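Local coordinates for diaminobutyrate-pyruvate transaminase and L-2,4-diaminobutyrate decarboxylase (Vibrio parahaemolyticus, PDB 2QMA), which probably binds pyridoxal 5'-phosphate and decarboxylates L-2,4-diaminobutyrate in this C-terminal domain of a longer, apparently two-enzyme polypeptide, at residues Leu400-Glu405 and Phe470-Pro475; Gln99-Ile104 and Thr479-Ser484; Asp408-Asn413 and Ser425-Arg430; Leu326-Ile331 and Lys390-Met395. All coordinates share one frame; numbering follows the deposited sequence.

Interaction 1. Residues Leu400-Glu405 and Phe470-Pro475; sequences LAQTLE and FTILNP
Ile472 reaches across to helix 389-411 with two of its methyl groups, and each meets a different residue of the helix. CD1, at the end of the longer branch, comes up to Thr403, lying 3.4 Å from Thr403 OG1 and 3.8 Å from Thr403 CA, so it rests against both the hydroxyl and the backbone of the helix. The two side chains run antiparallel, each passing the other. The hydroxyl points to this side because Thr403 OG1 is anti to the carbonyl carbon (chi1 -58°), where it also hydrogen-bonds Leu399 O one turn earlier; the methyl CD1 thus meets a hydroxyl whose proton is already given to Leu399 O. The second branch, Ile472 CG2, faces the amide of Gln402, with OE1 3.8 Å away. No hydrogen bond joins the two segments themselves. This contact belongs to the small C-terminal domain of a fold type I pyridoxal-phosphate enzyme, where the long helix 389-411 lies against an antiparallel sheet, and Ile472 follows directly on strand 465-471 of that sheet. Gln402 stretches from the helix with CG anti to its N (chi1 177°), and its other amide atom, NE2, hydrogen-bonds Leu477 O, which ties the amide to the residues just before helix 479-495. Phe482 of that helix touches both Gln402 and Ile472, while Val427 of the neighbouring strand touches Ile472 and Thr403.

Interaction 2. Residues Gln99-Ile104 and Thr479-Ser484; sequences QHPDCI and TSDFES
Ile104 sends CG1 anti to its backbone N (chi1 -156°), and a further extended step (chi2 164°) carries CD1 to the ring of Phe482. The ring comes to meet it although the CB of Phe482 leaves the helix on the far side: with CG anti to the carbonyl carbon (chi1 -77°), its outer end swings back toward the loop. Ile104 CD1 lies 3.6 Å from Phe482 CE1 and 3.9 Å from Phe482 CZ, approaching the ring obliquely. Nearer the surface, the ring of Pro101 packs beside the carboxylate of Asp481, with Pro101 CB 4.4 Å from Asp481 CG. That carboxylate is turned to the start of its own helix, where OD2 accepts from Thr478 N. A water links the segments in place of a direct hydrogen bond: it donates to Asp102 OD1 at 2.6 Å and to Asp481 O at 2.8 Å, and weakly accepts from Ser484 OG. His100 to Cys103 form a type I beta turn, and His100 ND1 accepts from Asp102 N at 3.1 Å, which ties the imidazole to the turn that presents Asp102. The loop between helices 80-92 and 113-125 is thus brought against the C-terminal helix 479-495, whose Leu485 also touches Asp102 and Ile104, beside the small antiparallel sheet, where Ile104 is hydrogen-bonded through its backbone to Thr471 of strand 465-471; behind Phe482 stands helix 389-411, through Val406 and Met409.

Interaction 3. Residues Asp408-Asn413 and Ser425-Arg430; sequences DMIRTN and STVLFR
Ile410 meets Val427 and Phe429 where the end of helix 389-411 packs on strand 426-431, a helix-on-sheet layer of the small C-terminal domain in this fold type I pyridoxal-phosphate enzyme. Most of the apolar contacts are made by one methyl, Ile410 CD1, which meets Val427 CG1 tip to tip, 3.7 Å apart; Ile410 CG2 adds a further one, 3.9 Å from Phe429 CB. Val427 and Phe429, two residues apart, both turn to this face of the sheet, so the isoleucine spans them. Phe416 and Leu418 of the edge strand and Leu486 of helix 479-495 also touch Ile410. Charged groups stand outside this apolar core: Arg411 grips Asp408 OD1 side-on with NE and NH2, the oxygen lying in the guanidinium plane, and its NH1 makes a salt bridge with Glu421. The aromatic contact is a CH-pi one. Phe429 carries its ring in the position between backbone N and carbonyl carbon (chi1 73°), which turns one face to the helix, and its ring also meets that of Phe470 edge-to-face. Ile410 CD1 stands over this face, 4.0 Å from the centroid of the Phe429 ring and 17° off its normal.

Interaction 4. Residues Leu326-Ile331 and Lys390-Met395; sequences LFYQTI and KALGDM
Phe327 opens the contact, its CD1 lying 4.4 Å from Leu392 CD1 of helix 389-411, an oblique approach. This loop follows Lys325, predicted to carry the pyridoxal phosphate (not attached here), whose side chain is about 6 Å from that of Phe327. On the loop side, Tyr328 carries most of the contact. Its CB points toward the helix, and CG anti to the carbonyl carbon (chi1 -52°) lays the ring beside Leu392 and Met395. Leu392 CD2 sits at the ring edge near its plane, 3.9 Å from Tyr328 CD2, and the selenium of Met395, a selenomethionine, lies 3.8 Å from Tyr328 CE2. The selenium is 5.0 Å from the Tyr328 ring centroid and oblique to it, a Met-aromatic contact. Leu326 O sits over one face of the ring, and Phe23 of the second subunit meets it edge-to-face. Gln329 closes back on the loop, its NE2 donating to Phe327 O at 2.8 Å with an N-H...O angle of 166°, and its OE1 bonds Thr383 OG1. No hydrogen bond crosses, so the join probably rests on dispersion between the two rings, the Leu392 methyls and selenium, while the bond from Tyr328 OH to Leu473 O fixes the far end of the ring.

How the interactions relate
Helix 389-411 runs through three contacts: interaction 4 lies near its start, interaction 1 midway and interaction 3 at its end, the last two reaching one antiparallel sheet, at the end of strand 465-471 and on its neighbour 426-431. Centres are 11 Å apart between interactions 1 and 2 and between 1 and 3, but 24 Å between 3 and 4. Along the chain, interaction 2 spans the rest; interaction 4 closes before interaction 1 opens, and both segments of interaction 3 lie between those of interaction 1. Interaction 1 touches each of the others, Leu473 packing on Leu326 and Pro475 on the selenium of Met395, which joins the small domain to the loop beside the predicted cofactor lysine.

Interaction 1. Residues Leu400-Glu405 and Phe470-Pro475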
loop_
_atom_site.group_PDB
_atom_site.type_symbol
_atom_site.label_atom_id
_atom_site.label_comp_id
_atom_site.label_asym_id
_atom_site.label_seq_id
_atom_site.Cartn_x
_atom_site.Cartn_y
_atom_site.Cartn_z
ATOM N N LEU A 400 27.620 -8.928 4.679
ATOM C CA LEU A 400 28.637 -8.527 3.705
ATOM C C LEU A 400 29.839 -9.449 3.792
ATOM O O LEU A 400 30.392 -9.893 2.758
ATOM C CB LEU A 400 29.074 -7.061 3.917
ATOM C CG LEU A 400 28.219 -6.053 3.101
ATOM C CD1 LEU A 400 26.749 -6.160 3.435
ATOM C CD2 LEU A 400 28.704 -4.571 3.257
ATOM N N ALA A 401 30.226 -9.796 5.013
ATOM C CA ALA A 401 31.345 -10.733 5.164
ATOM C C ALA A 401 31.002 -12.106 4.605
ATOM O O ALA A 401 31.855 -12.737 3.969
ATOM C CB ALA A 401 31.786 -10.862 6.630
ATOM N N GLN A 402 29.800 -12.599 4.911
ATOM C CA GLN A 402 29.397 -13.953 4.492
ATOM C C GLN A 402 29.273 -14.065 2.980
ATOM O O GLN A 402 29.617 -15.087 2.387
ATOM C CB GLN A 402 28.065 -14.330 5.125
ATOM C CG GLN A 402 27.538 -15.669 4.703
ATOM C CD GLN A 402 26.454 -16.103 5.618
ATOM O OE1 GLN A 402 25.308 -15.675 5.463
ATOM N NE2 GLN A 402 26.794 -16.967 6.600
ATOM N N THR A 403 28.756 -13.013 2.361
ATOM C CA THR A 403 28.652 -12.978 0.915
ATOM C C THR A 403 30.037 -13.171 0.279
ATOM O O THR A 403 30.143 -13.872 -0.724
ATOM C CB THR A 403 27.971 -11.649 0.451
ATOM O OG1 THR A 403 26.677 -11.557 1.064
ATOM C CG2 THR A 403 27.851 -11.588 -1.054
ATOM N N LEU A 404 31.081 -12.544 0.849
ATOM C CA LEU A 404 32.434 -12.675 0.318
ATOM C C LEU A 404 32.912 -14.117 0.495
ATOM O O LEU A 404 33.595 -14.700 -0.375
ATOM C CB LEU A 404 33.386 -11.696 1.010
ATOM C CG LEU A 404 32.996 -10.227 0.758
ATOM C CD1 LEU A 404 33.810 -9.295 1.630
ATOM C CD2 LEU A 404 33.149 -9.866 -0.724
ATOM N N GLU A 405 32.538 -14.694 1.629
ATOM C CA GLU A 405 32.888 -16.087 1.925
ATOM C C GLU A 405 32.234 -17.095 0.970
ATOM O O GLU A 405 32.879 -18.069 0.555
ATOM C CB GLU A 405 32.514 -16.403 3.367
ATOM C CG GLU A 405 33.456 -15.760 4.384
ATOM C CD GLU A 405 33.049 -16.060 5.814
ATOM O OE1 GLU A 405 31.960 -16.647 6.055
ATOM O OE2 GLU A 405 33.831 -15.693 6.704
ATOM N N PHE A 470 21.999 -15.681 -5.748
ATOM C CA PHE A 470 21.651 -15.698 -4.344
ATOM C C PHE A 470 21.505 -14.214 -3.954
ATOM O O PHE A 470 22.421 -13.399 -4.195
ATOM C CB PHE A 470 22.790 -16.254 -3.452
ATOM C CG PHE A 470 23.144 -17.724 -3.631
ATOM C CD1 PHE A 470 22.282 -18.653 -4.221
ATOM C CD2 PHE A 470 24.353 -18.188 -3.099
ATOM C CE1 PHE A 470 22.665 -20.046 -4.311
ATOM C CE2 PHE A 470 24.724 -19.547 -3.171
ATOM C CZ PHE A 470 23.888 -20.466 -3.795
ATOM N N THR A 471 20.391 -13.896 -3.309
ATOM C CA THR A 471 20.230 -12.672 -2.538
ATOM C C THR A 471 20.214 -13.048 -1.062
ATOM O O THR A 471 19.194 -13.546 -0.524
ATOM C CB THR A 471 18.956 -11.930 -2.972
ATOM O OG1 THR A 471 19.071 -11.657 -4.372
ATOM C CG2 THR A 471 18.826 -10.580 -2.227
ATOM N N ILE A 472 21.373 -12.918 -0.427
ATOM C CA ILE A 472 21.503 -13.333 0.971
ATOM C C ILE A 472 20.914 -12.289 1.927
ATOM O O ILE A 472 21.406 -11.149 2.033
ATOM C CB ILE A 472 22.966 -13.640 1.368
ATOM C CG1 ILE A 472 23.626 -14.577 0.339
ATOM C CG2 ILE A 472 23.000 -14.237 2.811
ATOM C CD1 ILE A 472 25.192 -14.561 0.366
ATOM N N LEU A 473 19.845 -12.661 2.611
ATOM C CA LEU A 473 19.206 -11.718 3.525
ATOM C C LEU A 473 19.152 -12.231 4.931
ATOM O O LEU A 473 19.378 -11.490 5.871
ATOM C CB LEU A 473 17.792 -11.332 3.087
ATOM C CG LEU A 473 17.567 -10.518 1.800
ATOM C CD1 LEU A 473 16.072 -10.197 1.593
ATOM C CD2 LEU A 473 18.438 -9.238 1.748
ATOM N N ASN A 474 18.811 -13.504 5.075
ATOM C CA ASN A 474 18.684 -14.106 6.399
ATOM C C ASN A 474 20.063 -14.054 7.099
ATOM O O ASN A 474 21.045 -14.583 6.561
ATOM C CB ASN A 474 18.175 -15.534 6.252
ATOM C CG ASN A 474 17.867 -16.197 7.575
ATOM O OD1 ASN A 474 18.386 -15.811 8.633
ATOM N ND2 ASN A 474 17.018 -17.221 7.528
ATOM N N PRO A 475 20.144 -13.378 8.272
ATOM C CA PRO A 475 21.447 -13.234 8.940
ATOM C C PRO A 475 21.830 -14.463 9.770
ATOM O O PRO A 475 22.864 -14.462 10.458
ATOM C CB PRO A 475 21.252 -11.970 9.796
ATOM C CG PRO A 475 19.775 -12.022 10.196
ATOM C CD PRO A 475 19.064 -12.725 9.033
#

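Interaction 2. Residues Gln99-Ile104 and Thr479-Ser484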
loop_
_atom_site.group_PDB
_atom_site.type_symbol
_atom_site.label_atom_id
_atom_site.label_comp_id
_atom_site.label_asym_id
_atom_site.label_seq_id
_atom_site.Cartn_x
_atom_site.Cartn_y
_atom_site.Cartn_z
ATOM N N GLN A 99 11.490 -18.093 5.243
ATOM C CA GLN A 99 12.160 -18.520 6.479
ATOM C C GLN A 99 13.028 -19.738 6.260
ATOM O O GLN A 99 13.818 -20.088 7.136
ATOM C CB GLN A 99 11.156 -18.820 7.598
ATOM C CG GLN A 99 10.409 -17.601 8.111
ATOM C CD GLN A 99 9.093 -17.312 7.353
ATOM O OE1 GLN A 99 8.721 -17.984 6.364
ATOM N NE2 GLN A 99 8.372 -16.315 7.851
ATOM N N HIS A 100 12.852 -20.411 5.126
ATOM C CA HIS A 100 13.675 -21.564 4.824
ATOM C C HIS A 100 15.004 -21.106 4.187
ATOM O O HIS A 100 14.987 -20.244 3.274
ATOM C CB HIS A 100 12.944 -22.550 3.895
ATOM C CG HIS A 100 13.638 -23.887 3.825
ATOM N ND1 HIS A 100 14.746 -24.114 3.029
ATOM C CD2 HIS A 100 13.425 -25.038 4.510
ATOM C CE1 HIS A 100 15.176 -25.351 3.228
ATOM N NE2 HIS A 100 14.373 -25.940 4.097
ATOM N N PRO A 101 16.141 -21.675 4.631
ATOM C CA PRO A 101 17.443 -21.236 4.119
ATOM C C PRO A 101 17.590 -21.294 2.605
ATOM O O PRO A 101 18.400 -20.578 2.065
ATOM C CB PRO A 101 18.446 -22.230 4.736
ATOM C CG PRO A 101 17.678 -22.989 5.784
ATOM C CD PRO A 101 16.251 -22.751 5.655
ATOM N N ASP A 102 16.852 -22.176 1.946
ATOM C CA ASP A 102 17.026 -22.396 0.503
ATOM C C ASP A 102 16.101 -21.485 -0.311
ATOM O O ASP A 102 16.063 -21.536 -1.524
ATOM C CB ASP A 102 16.849 -23.896 0.165
ATOM C CG ASP A 102 17.951 -24.765 0.778
ATOM O OD1 ASP A 102 19.105 -24.282 0.897
ATOM O OD2 ASP A 102 17.646 -25.931 1.130
ATOM N N CYS A 103 15.400 -20.602 0.391
ATOM C CA CYS A 103 14.691 -19.490 -0.250
ATOM C C CYS A 103 15.599 -18.247 -0.265
ATOM O O CYS A 103 15.776 -17.585 0.753
ATOM C CB CYS A 103 13.391 -19.221 0.477
ATOM S SG CYS A 103 12.366 -18.014 -0.425
ATOM N N ILE A 104 16.202 -17.945 -1.419
ATOM C CA ILE A 104 17.390 -17.096 -1.428
ATOM C C ILE A 104 17.585 -16.382 -2.758
ATOM O O ILE A 104 18.727 -16.158 -3.176
ATOM C CB ILE A 104 18.674 -17.953 -1.056
ATOM C CG1 ILE A 104 19.776 -17.057 -0.495
ATOM C CG2 ILE A 104 19.143 -18.782 -2.229
ATOM C CD1 ILE A 104 20.939 -17.781 0.269
ATOM N N THR A 479 27.863 -21.581 7.137
ATOM C CA THR A 479 28.664 -22.153 6.050
ATOM C C THR A 479 28.019 -23.434 5.540
ATOM O O THR A 479 27.884 -23.621 4.340
ATOM C CB THR A 479 30.125 -22.457 6.518
ATOM O OG1 THR A 479 30.665 -21.299 7.158
ATOM C CG2 THR A 479 31.027 -22.858 5.342
ATOM N N SER A 480 27.618 -24.309 6.458
ATOM C CA SER A 480 27.050 -25.606 6.091
ATOM C C SER A 480 25.722 -25.451 5.326
ATOM O O SER A 480 25.379 -26.296 4.503
ATOM C CB SER A 480 26.877 -26.486 7.339
ATOM O OG SER A 480 26.055 -25.798 8.276
ATOM N N ASP A 481 24.971 -24.379 5.604
ATOM C CA ASP A 481 23.782 -24.090 4.782
ATOM C C ASP A 481 24.154 -23.887 3.316
ATOM O O ASP A 481 23.455 -24.385 2.420
ATOM C CB ASP A 481 23.028 -22.845 5.299
ATOM C CG ASP A 481 22.334 -23.104 6.655
ATOM O OD1 ASP A 481 21.857 -24.234 6.879
ATOM O OD2 ASP A 481 22.265 -22.187 7.501
ATOM N N PHE A 482 25.235 -23.131 3.085
ATOM C CA PHE A 482 25.684 -22.780 1.739
ATOM C C PHE A 482 26.310 -23.973 1.034
ATOM O O PHE A 482 26.045 -24.186 -0.144
ATOM C CB PHE A 482 26.595 -21.558 1.767
ATOM C CG PHE A 482 25.822 -20.266 1.929
ATOM C CD1 PHE A 482 25.100 -19.750 0.850
ATOM C CD2 PHE A 482 25.749 -19.629 3.171
ATOM C CE1 PHE A 482 24.334 -18.580 0.976
ATOM C CE2 PHE A 482 24.963 -18.424 3.322
ATOM C CZ PHE A 482 24.282 -17.911 2.209
ATOM N N GLU A 483 27.106 -24.757 1.768
ATOM C CA GLU A 483 27.678 -25.970 1.228
ATOM C C GLU A 483 26.595 -26.926 0.747
ATOM O O GLU A 483 26.661 -27.462 -0.361
ATOM C CB GLU A 483 28.560 -26.667 2.270
ATOM C CG GLU A 483 29.811 -25.892 2.494
ATOM C CD GLU A 483 30.774 -26.553 3.462
ATOM O OE1 GLU A 483 30.351 -27.375 4.323
ATOM O OE2 GLU A 483 31.969 -26.207 3.364
ATOM N N SER A 484 25.603 -27.142 1.594
ATOM C CA SER A 484 24.460 -27.967 1.215
ATOM C C SER A 484 23.619 -27.384 0.050
ATOM O O SER A 484 23.118 -28.168 -0.781
ATOM C CB SER A 484 23.596 -28.257 2.434
ATOM O OG SER A 484 22.286 -28.560 2.029
HETATM O O HOH W 1 20.869 -25.459 2.442
#

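Interaction 3. Residues Asp408-Asn413 and Ser425-Arg430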
loop_
_atom_site.group_PDB
_atom_site.type_symbol
_atom_site.label_atom_id
_atom_site.label_comp_id
_atom_site.label_asym_id
_atom_site.label_seq_id
_atom_site.Cartn_x
_atom_site.Cartn_y
_atom_site.Cartn_z
ATOM N N ASP A 408 33.873 -16.868 -2.380
ATOM C CA ASP A 408 35.120 -17.657 -2.307
ATOM C C ASP A 408 34.877 -19.155 -2.430
ATOM O O ASP A 408 35.630 -19.870 -3.090
ATOM C CB ASP A 408 35.872 -17.382 -1.001
ATOM C CG ASP A 408 36.659 -16.092 -1.047
ATOM O OD1 ASP A 408 36.921 -15.588 -2.166
ATOM O OD2 ASP A 408 37.016 -15.587 0.036
HETATM N N MSE A 409 33.828 -19.630 -1.771
HETATM C CA MSE A 409 33.474 -21.031 -1.806
HETATM C C MSE A 409 33.128 -21.457 -3.239
HETATM O O MSE A 409 33.521 -22.554 -3.674
HETATM C CB MSE A 409 32.310 -21.263 -0.839
HETATM C CG MSE A 409 31.841 -22.703 -0.665
HETATM SE SE MSE A 409 30.076 -22.618 0.231
HETATM C CE MSE A 409 30.596 -21.420 1.642
ATOM N N ILE A 410 32.423 -20.589 -3.973
ATOM C CA ILE A 410 32.077 -20.881 -5.376
ATOM C C ILE A 410 33.337 -20.841 -6.279
ATOM O O ILE A 410 33.496 -21.661 -7.186
ATOM C CB ILE A 410 30.973 -19.944 -5.864
ATOM C CG1 ILE A 410 29.668 -20.300 -5.138
ATOM C CG2 ILE A 410 30.766 -20.026 -7.386
ATOM C CD1 ILE A 410 28.588 -19.272 -5.272
ATOM N N ARG A 411 34.232 -19.893 -5.979
ATOM C CA ARG A 411 35.476 -19.683 -6.725
ATOM C C ARG A 411 36.347 -20.931 -6.770
ATOM O O ARG A 411 36.963 -21.230 -7.799
ATOM C CB ARG A 411 36.263 -18.532 -6.081
ATOM C CG ARG A 411 37.341 -17.928 -6.959
ATOM C CD ARG A 411 38.276 -17.024 -6.137
ATOM N NE ARG A 411 37.565 -16.065 -5.287
ATOM C CZ ARG A 411 36.928 -14.991 -5.739
ATOM N NH1 ARG A 411 36.926 -14.750 -7.042
ATOM N NH2 ARG A 411 36.303 -14.160 -4.892
ATOM N N THR A 412 36.383 -21.668 -5.658
ATOM C CA THR A 412 37.289 -22.813 -5.501
ATOM C C THR A 412 36.583 -24.162 -5.750
ATOM O O THR A 412 37.160 -25.241 -5.568
ATOM C CB THR A 412 37.984 -22.752 -4.120
ATOM O OG1 THR A 412 37.015 -22.941 -3.086
ATOM C CG2 THR A 412 38.656 -21.376 -3.927
ATOM N N ASN A 413 35.340 -24.064 -6.212
ATOM C CA ASN A 413 34.539 -25.226 -6.562
ATOM C C ASN A 413 34.439 -25.338 -8.076
ATOM O O ASN A 413 33.816 -24.487 -8.736
ATOM C CB ASN A 413 33.149 -25.127 -5.915
ATOM C CG ASN A 413 32.315 -26.366 -6.128
ATOM O OD1 ASN A 413 32.132 -26.829 -7.249
ATOM N ND2 ASN A 413 31.790 -26.901 -5.046
ATOM N N SER A 425 25.075 -8.060 -0.771
ATOM C CA SER A 425 24.740 -9.425 -0.303
ATOM C C SER A 425 24.236 -10.358 -1.407
ATOM O O SER A 425 23.607 -11.411 -1.109
ATOM C CB SER A 425 23.789 -9.376 0.904
ATOM O OG SER A 425 22.448 -9.074 0.541
ATOM N N THR A 426 24.512 -9.999 -2.669
ATOM C CA THR A 426 24.186 -10.887 -3.790
ATOM C C THR A 426 25.426 -11.661 -4.282
ATOM O O THR A 426 26.583 -11.182 -4.183
ATOM C CB THR A 426 23.507 -10.153 -5.020
ATOM O OG1 THR A 426 24.443 -9.251 -5.632
ATOM C CG2 THR A 426 22.250 -9.396 -4.607
ATOM N N VAL A 427 25.177 -12.849 -4.834
ATOM C CA VAL A 427 26.231 -13.619 -5.458
ATOM C C VAL A 427 25.736 -14.082 -6.831
ATOM O O VAL A 427 24.658 -14.622 -6.944
ATOM C CB VAL A 427 26.645 -14.822 -4.579
ATOM C CG1 VAL A 427 27.695 -15.701 -5.290
ATOM C CG2 VAL A 427 27.200 -14.339 -3.253
ATOM N N LEU A 428 26.568 -13.879 -7.852
ATOM C CA LEU A 428 26.234 -14.186 -9.230
ATOM C C LEU A 428 27.184 -15.250 -9.762
ATOM O O LEU A 428 28.413 -15.088 -9.742
ATOM C CB LEU A 428 26.266 -12.906 -10.099
ATOM C CG LEU A 428 25.301 -11.774 -9.707
ATOM C CD1 LEU A 428 25.511 -10.492 -10.515
ATOM C CD2 LEU A 428 23.806 -12.192 -9.792
ATOM N N PHE A 429 26.605 -16.364 -10.207
ATOM C CA PHE A 429 27.386 -17.539 -10.563
ATOM C C PHE A 429 26.563 -18.461 -11.428
ATOM O O PHE A 429 25.413 -18.199 -11.690
ATOM C CB PHE A 429 27.812 -18.268 -9.283
ATOM C CG PHE A 429 26.682 -18.994 -8.592
ATOM C CD1 PHE A 429 26.556 -20.390 -8.706
ATOM C CD2 PHE A 429 25.753 -18.299 -7.829
ATOM C CE1 PHE A 429 25.519 -21.083 -8.065
ATOM C CE2 PHE A 429 24.715 -18.978 -7.164
ATOM C CZ PHE A 429 24.601 -20.374 -7.294
ATOM N N ARG A 430 27.162 -19.547 -11.878
ATOM C CA ARG A 430 26.433 -20.481 -12.709
ATOM C C ARG A 430 27.032 -21.844 -12.498
ATOM O O ARG A 430 28.180 -21.939 -12.059
ATOM C CB ARG A 430 26.503 -20.064 -14.181
ATOM C CG ARG A 430 27.883 -20.090 -14.798
ATOM C CD ARG A 430 27.733 -19.867 -16.277
ATOM N NE ARG A 430 28.998 -19.697 -16.975
ATOM C CZ ARG A 430 29.087 -19.340 -18.254
ATOM N NH1 ARG A 430 27.984 -19.121 -18.966
ATOM N NH2 ARG A 430 30.275 -19.190 -18.825
#

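Interaction 4. Residues Leu326-Ile331 and Lys390-Met395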
loop_
_atom_site.group_PDB
_atom_site.type_symbol
_atom_site.label_atom_id
_atom_site.label_comp_id
_atom_site.label_asym_id
_atom_site.label_seq_id
_atom_site.Cartn_x
_atom_site.Cartn_y
_atom_site.Cartn_z
ATOM N N LEU A 326 15.980 -5.027 3.433
ATOM C CA LEU A 326 17.037 -5.434 4.338
ATOM C C LEU A 326 16.779 -5.038 5.796
ATOM O O LEU A 326 17.494 -5.479 6.702
ATOM C CB LEU A 326 18.348 -4.833 3.828
ATOM C CG LEU A 326 19.726 -5.417 4.076
ATOM C CD1 LEU A 326 19.835 -6.937 3.938
ATOM C CD2 LEU A 326 20.754 -4.629 3.198
ATOM N N PHE A 327 15.750 -4.230 6.046
ATOM C CA PHE A 327 15.335 -3.968 7.449
ATOM C C PHE A 327 14.387 -5.048 8.025
ATOM O O PHE A 327 13.960 -4.966 9.189
ATOM C CB PHE A 327 14.621 -2.634 7.576
ATOM C CG PHE A 327 15.503 -1.395 7.418
ATOM C CD1 PHE A 327 15.946 -0.674 8.540
ATOM C CD2 PHE A 327 15.783 -0.886 6.140
ATOM C CE1 PHE A 327 16.696 0.517 8.390
ATOM C CE2 PHE A 327 16.527 0.266 5.981
ATOM C CZ PHE A 327 16.977 0.986 7.108
ATOM N N TYR A 328 14.054 -6.039 7.201
ATOM C CA TYR A 328 13.246 -7.209 7.616
ATOM C C TYR A 328 11.798 -6.961 8.049
ATOM O O TYR A 328 11.174 -7.827 8.674
ATOM C CB TYR A 328 13.965 -7.927 8.756
ATOM C CG TYR A 328 15.400 -8.255 8.430
ATOM C CD1 TYR A 328 15.713 -9.202 7.444
ATOM C CD2 TYR A 328 16.444 -7.696 9.176
ATOM C CE1 TYR A 328 17.040 -9.554 7.167
ATOM C CE2 TYR A 328 17.806 -8.062 8.909
ATOM C CZ TYR A 328 18.073 -8.979 7.889
ATOM O OH TYR A 328 19.369 -9.328 7.604
ATOM N N GLN A 329 11.262 -5.783 7.723
ATOM C CA GLN A 329 9.871 -5.489 8.028
ATOM C C GLN A 329 8.944 -6.236 7.055
ATOM O O GLN A 329 9.322 -6.479 5.909
ATOM C CB GLN A 329 9.622 -3.954 7.977
ATOM C CG GLN A 329 10.612 -3.187 8.894
ATOM C CD GLN A 329 10.617 -3.725 10.339
ATOM O OE1 GLN A 329 9.694 -3.459 11.110
ATOM N NE2 GLN A 329 11.640 -4.504 10.689
ATOM N N THR A 330 7.727 -6.558 7.492
ATOM C CA THR A 330 6.734 -7.125 6.591
ATOM C C THR A 330 6.288 -6.119 5.486
ATOM O O THR A 330 6.199 -4.889 5.709
ATOM C CB THR A 330 5.482 -7.607 7.344
ATOM O OG1 THR A 330 5.027 -6.561 8.186
ATOM C CG2 THR A 330 5.758 -8.876 8.227
ATOM N N ILE A 331 6.012 -6.640 4.297
ATOM C CA ILE A 331 5.396 -5.798 3.247
ATOM C C ILE A 331 4.034 -5.267 3.704
ATOM O O ILE A 331 3.287 -6.032 4.288
ATOM C CB ILE A 331 5.248 -6.599 1.935
ATOM C CG1 ILE A 331 6.631 -7.047 1.431
ATOM C CG2 ILE A 331 4.456 -5.797 0.863
ATOM C CD1 ILE A 331 6.554 -8.390 0.694
ATOM N N LYS A 390 21.801 -0.853 16.125
ATOM C CA LYS A 390 23.138 -1.442 16.211
ATOM C C LYS A 390 23.089 -2.937 15.846
ATOM O O LYS A 390 23.921 -3.410 15.088
ATOM C CB LYS A 390 23.740 -1.255 17.604
ATOM C CG LYS A 390 25.227 -1.605 17.686
ATOM C CD LYS A 390 25.998 -0.899 16.592
ATOM C CE LYS A 390 27.513 -1.000 16.795
ATOM N NZ LYS A 390 28.024 -2.418 16.694
ATOM N N ALA A 391 22.097 -3.662 16.387
ATOM C CA ALA A 391 21.951 -5.101 16.090
ATOM C C ALA A 391 21.713 -5.311 14.601
ATOM O O ALA A 391 22.294 -6.219 13.998
ATOM C CB ALA A 391 20.842 -5.751 16.919
ATOM N N LEU A 392 20.830 -4.491 14.008
ATOM C CA LEU A 392 20.635 -4.549 12.535
ATOM C C LEU A 392 21.971 -4.229 11.816
ATOM O O LEU A 392 22.342 -4.892 10.857
ATOM C CB LEU A 392 19.522 -3.599 12.067
ATOM C CG LEU A 392 18.080 -3.904 12.535
ATOM C CD1 LEU A 392 17.100 -2.746 12.224
ATOM C CD2 LEU A 392 17.559 -5.215 11.923
ATOM N N GLY A 393 22.679 -3.209 12.289
ATOM C CA GLY A 393 23.991 -2.887 11.737
ATOM C C GLY A 393 24.915 -4.083 11.772
ATOM O O GLY A 393 25.555 -4.431 10.768
ATOM N N ASP A 394 24.953 -4.741 12.917
ATOM C CA ASP A 394 25.784 -5.960 13.080
ATOM C C ASP A 394 25.388 -7.097 12.107
ATOM O O ASP A 394 26.262 -7.784 11.546
ATOM C CB ASP A 394 25.758 -6.459 14.526
ATOM C CG ASP A 394 26.402 -5.503 15.527
ATOM O OD1 ASP A 394 27.056 -4.496 15.172
ATOM O OD2 ASP A 394 26.230 -5.773 16.727
HETATM N N MSE A 395 24.082 -7.278 11.891
HETATM C CA MSE A 395 23.593 -8.255 10.914
HETATM C C MSE A 395 24.127 -7.950 9.521
HETATM O O MSE A 395 24.504 -8.855 8.769
HETATM C CB MSE A 395 22.054 -8.312 10.910
HETATM C CG MSE A 395 21.446 -8.778 12.244
HETATM SE SE MSE A 395 19.548 -8.776 12.259
HETATM C CE MSE A 395 19.207 -8.896 14.143
#